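Local coordinates for protein ochratoxinase (Aspergillus niger, PDB 4C65) that hydrolyses the mycotoxin ochratoxin A to ochratoxin alpha and phenylalanine, acting as a zinc-dependent carboxypeptidase of the amidohydrolase superfamily that assembles as a homooctamer, at residues T343-E346 against L347-V351; A361-A364 against A365-A369. All coordinates share one frame; numbering follows the deposited sequence.

Interaction 1 of 2, residues T343-E346 against L347-V351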
loop_
_atom_site.group_PDB
_atom_site.type_symbol
_atom_site.label_atom_id
_atom_site.label_comp_id
_atom_site.label_asym_id
_atom_site.label_seq_id
_atom_site.Cartn_x
_atom_site.Cartn_y
_atom_site.Cartn_z
ATOM N N THR A 343 5.781 -1.987 43.966
ATOM C CA THR A 343 6.667 -3.131 43.887
ATOM C C THR A 343 7.062 -3.744 45.260
ATOM O O THR A 343 7.301 -4.949 45.365
ATOM C CB THR A 343 7.942 -2.776 43.105
ATOM O OG1 THR A 343 8.528 -1.585 43.644
ATOM C CG2 THR A 343 7.612 -2.581 41.608
ATOM N N ALA A 344 7.101 -2.909 46.301
ATOM C CA ALA A 344 7.477 -3.359 47.648
ATOM C C ALA A 344 6.537 -4.430 48.188
ATOM O O ALA A 344 6.959 -5.302 48.942
ATOM C CB ALA A 344 7.530 -2.172 48.604
ATOM N N LEU A 345 5.273 -4.380 47.784
ATOM C CA LEU A 345 4.303 -5.404 48.148
ATOM C C LEU A 345 4.750 -6.823 47.791
ATOM O O LEU A 345 4.355 -7.793 48.451
ATOM C CB LEU A 345 2.977 -5.156 47.441
ATOM C CG LEU A 345 1.937 -4.203 48.021
ATOM C CD1 LEU A 345 0.609 -4.381 47.299
ATOM C CD2 LEU A 345 1.710 -4.454 49.499
ATOM N N GLU A 346 5.500 -6.956 46.710
ATOM C CA GLU A 346 5.905 -8.271 46.257
ATOM C C GLU A 346 6.826 -8.932 47.287
ATOM O O GLU A 346 6.825 -10.172 47.425
ATOM C CB GLU A 346 6.586 -8.184 44.893
ATOM C CG GLU A 346 6.755 -9.518 44.191
ATOM C CD GLU A 346 5.431 -10.186 43.848
ATOM O OE1 GLU A 346 4.395 -9.504 43.776
ATOM O OE2 GLU A 346 5.451 -11.417 43.634
ATOM N N LEU A 347 7.612 -8.115 47.992
ATOM C CA LEU A 347 8.463 -8.642 49.063
ATOM C C LEU A 347 7.592 -9.174 50.199
ATOM O O LEU A 347 7.861 -10.245 50.736
ATOM C CB LEU A 347 9.435 -7.576 49.576
ATOM C CG LEU A 347 10.608 -7.268 48.645
ATOM C CD1 LEU A 347 10.975 -5.809 48.744
ATOM C CD2 LEU A 347 11.820 -8.124 48.948
ATOM N N GLN A 348 6.568 -8.414 50.554
ATOM C CA GLN A 348 5.603 -8.841 51.546
ATOM C C GLN A 348 4.983 -10.194 51.179
ATOM O O GLN A 348 4.919 -11.091 52.001
ATOM C CB GLN A 348 4.513 -7.796 51.682
ATOM C CG GLN A 348 3.395 -8.234 52.587
ATOM C CD GLN A 348 2.381 -7.143 52.852
ATOM O OE1 GLN A 348 2.684 -5.951 52.858
ATOM N NE2 GLN A 348 1.172 -7.562 53.171
ATOM N N PHE A 349 4.600 -10.351 49.915
ATOM C CA PHE A 349 3.977 -11.580 49.487
ATOM C C PHE A 349 4.953 -12.726 49.423
ATOM O O PHE A 349 4.571 -13.853 49.693
ATOM C CB PHE A 349 3.251 -11.403 48.144
ATOM C CG PHE A 349 2.147 -10.372 48.178
ATOM C CD1 PHE A 349 1.246 -10.333 49.225
ATOM C CD2 PHE A 349 1.998 -9.461 47.132
ATOM C CE1 PHE A 349 0.232 -9.399 49.244
ATOM C CE2 PHE A 349 0.992 -8.515 47.152
ATOM C CZ PHE A 349 0.107 -8.488 48.207
ATOM N N ALA A 350 6.208 -12.451 49.087
ATOM C CA ALA A 350 7.242 -13.480 49.135
ATOM C C ALA A 350 7.336 -14.118 50.529
ATOM O O ALA A 350 7.475 -15.341 50.664
ATOM C CB ALA A 350 8.573 -12.897 48.742
ATOM N N VAL A 351 7.217 -13.286 51.564
ATOM C CA VAL A 351 7.251 -13.763 52.934
ATOM C C VAL A 351 5.909 -14.367 53.337
ATOM O O VAL A 351 5.836 -15.532 53.712
ATOM C CB VAL A 351 7.640 -12.625 53.922
ATOM C CG1 VAL A 351 7.534 -13.081 55.372
ATOM C CG2 VAL A 351 9.044 -12.116 53.614
#

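Interaction 2 of 2, residues A361-A364 against A365-A369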
loop_
_atom_site.group_PDB
_atom_site.type_symbol
_atom_site.label_atom_id
_atom_site.label_comp_id
_atom_site.label_asym_id
_atom_site.label_seq_id
_atom_site.Cartn_x
_atom_site.Cartn_y
_atom_site.Cartn_z
ATOM N N ALA A 361 13.616 -13.307 50.899
ATOM C CA ALA A 361 12.854 -12.377 50.075
ATOM C C ALA A 361 13.757 -11.302 49.496
ATOM O O ALA A 361 13.678 -10.982 48.306
ATOM C CB ALA A 361 11.737 -11.742 50.881
ATOM N N ILE A 362 14.625 -10.771 50.336
ATOM C CA ILE A 362 15.587 -9.765 49.900
ATOM C C ILE A 362 16.558 -10.317 48.870
ATOM O O ILE A 362 16.881 -9.637 47.908
ATOM C CB ILE A 362 16.324 -9.146 51.102
ATOM C CG1 ILE A 362 15.359 -8.194 51.839
ATOM C CG2 ILE A 362 17.578 -8.393 50.659
ATOM C CD1 ILE A 362 15.873 -7.667 53.158
ATOM N N LYS A 363 16.976 -11.566 49.049
ATOM C CA LYS A 363 17.850 -12.267 48.096
ATOM C C LYS A 363 17.189 -12.373 46.723
ATOM O O LYS A 363 17.803 -12.134 45.686
ATOM C CB LYS A 363 18.151 -13.660 48.634
ATOM C CG LYS A 363 19.082 -14.473 47.764
ATOM C CD LYS A 363 19.153 -15.944 48.110
ATOM C CE LYS A 363 20.176 -16.550 47.253
ATOM N NZ LYS A 363 21.040 -17.620 47.796
ATOM N N ALA A 364 15.911 -12.706 46.739
ATOM C CA ALA A 364 15.122 -12.813 45.512
ATOM C C ALA A 364 14.931 -11.452 44.818
ATOM O O ALA A 364 14.703 -11.412 43.607
ATOM C CB ALA A 364 13.769 -13.445 45.813
ATOM N N ALA A 365 15.033 -10.359 45.565
ATOM C CA ALA A 365 14.896 -9.034 44.976
ATOM C C ALA A 365 16.223 -8.330 44.714
ATOM O O ALA A 365 16.244 -7.227 44.169
ATOM C CB ALA A 365 14.030 -8.169 45.854
ATOM N N THR A 366 17.326 -8.961 45.102
ATOM C CA THR A 366 18.636 -8.376 44.933
ATOM C C THR A 366 19.576 -9.337 44.263
ATOM O O THR A 366 19.757 -9.284 43.057
ATOM C CB THR A 366 19.205 -7.874 46.282
ATOM O OG1 THR A 366 19.347 -8.954 47.223
ATOM C CG2 THR A 366 18.303 -6.836 46.868
ATOM N N ALA A 367 20.146 -10.264 45.019
ATOM C CA ALA A 367 21.211 -11.138 44.506
ATOM C C ALA A 367 20.780 -11.988 43.298
ATOM O O ALA A 367 21.562 -12.175 42.374
ATOM C CB ALA A 367 21.773 -12.025 45.619
ATOM N N ASN A 368 19.565 -12.517 43.332
ATOM C CA ASN A 368 19.076 -13.421 42.294
ATOM C C ASN A 368 18.546 -12.685 41.105
ATOM O O ASN A 368 18.491 -13.226 40.016
ATOM C CB ASN A 368 17.944 -14.297 42.824
ATOM C CG ASN A 368 18.427 -15.395 43.760
ATOM O OD1 ASN A 368 19.612 -15.702 43.849
ATOM N ND2 ASN A 368 17.485 -15.989 44.472
ATOM N N ALA A 369 18.145 -11.438 41.312
ATOM C CA ALA A 369 17.381 -10.699 40.309
ATOM C C ALA A 369 18.082 -10.510 38.958
ATOM O O ALA A 369 17.431 -10.614 37.916
ATOM C CB ALA A 369 16.960 -9.369 40.865
#

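Interaction 1 of 2, residues T343-E346 against L347-V351
The aromatic ring of Phe349 lies alongside the side chain of Leu345, one helical turn earlier, with CE2 of Phe349 3.9 Å from CB of Leu345. Both side chains point the same way. With CG of Phe349 beside its own backbone N and anti to the carbonyl carbon (chi1 -60°), the ring leans back over the preceding turn and lays one face against the carbonyl oxygen of Leu345, whose O sits 3.2 Å from CD2 of Phe349. That same oxygen accepts the backbone N-H of Phe349 at 3.0 Å, so the amide and the ring of one residue both meet it. At the ring edge, near its plane, stands OE1 of Glu346, 4.1 Å from CD2 of Phe349; the carboxylate and ring planes are 75° apart, and the two side chains cross at about a right angle.

This is i to i+4 packing in the first turns of helix 344-354, which follows strand 331-332 in the twisted TIM barrel of the amidohydrolase fold. The regular bond from Ala350 N to Glu346 O (2.9 Å) continues the pattern, whereas Leu347 N makes a weak bond to Ala344 O. Gln348 runs beside Leu345, pointing the same way, its OE1 3.8 Å from Leu345 CD2.

Further out, the bend of Glu346 at chi2 (63°) accompanies a carboxylate gripped by Ser289 OG at OE1 and by Arg288 N at OE2. Helix 288-297 also lines Phe349 through Arg288, Ser289 and Glu292. The amide oxygen of Gln348 is taken by NE2 of Gln406, while the side chain of Glu346 comes within about 7 Å of that of the active-site Asp336.

Interaction 2 of 2, residues A361-A364 against A365-A369
Ala365 is met by the two carbonyls that precede it by four and three residues: its N makes weak bonds, both of 3.1 Å, to Ala361 O and Ile362 O. Helix 358-365 gives way to loop around here, and residues that follow still bond to carbonyls of its last turn.

Thr366 turns back first. Its OG1 donates to Ile362 O at 2.6 Å, approaching from above the carbonyl plane, 42° out of it. A chi1 of 61° tucks OG1 between the backbone N and the carbonyl carbon, turning the hydroxyl back to the helix, while CG2 lies 4.2 Å from Ile362 CG2 as the two side chains run together. The Thr366 backbone N bonds to Lys363 O at 3.3 Å, again from above the plane.

Ala367 packs its CB 4.0 Å from Lys363 O, where its own N-H is badly angled for a bond. Asn368 then turns its backbone N squarely onto that same oxygen, at 3.0 Å and an N-H...O angle of 171°. Lys363 O therefore receives two N-H groups from the departing chain, one above its plane and one nearly head-on. The Asn368 amide crosses the aliphatic part of Lys363 at a slant, OD1 standing 3.6 Å from CE, while Lys363 NZ reaches on to a salt bridge with Asp19 and Asn368 ND2 donates to Ile331 O at strand 331-332. Ala369 brings its CB near Ala364 O.

The two segments sit among barrel elements: Ile362, Ala365, Thr366 and Ala369 rest on strand 60-67 through Met62, Leu65, Pro63 and Trp66, respectively, Ala364 meets Leu333 beyond strand 331-332, and Ala361 and Ala365 lie against helix 344-354.

From the N-terminal side, interaction 1 comes first, within the opening turns of helix 344-354; interaction 2 begins only after it has ended, where helix 358-365 gives way to the loop leading toward strand 391-394. Neither nests in nor crosses the other, and each joins adjoining residues and so closes no long loop. The two successive helices nevertheless pack directly: CD2 of Leu347 lies 3.8 Å from CB of Ala365, and Ala350 and Val351 both touch Ala361. Interaction 1 contacts helix 288-297 and interaction 2 strands 60-67 and 331-332, so the pair links neighbouring parts of the barrel.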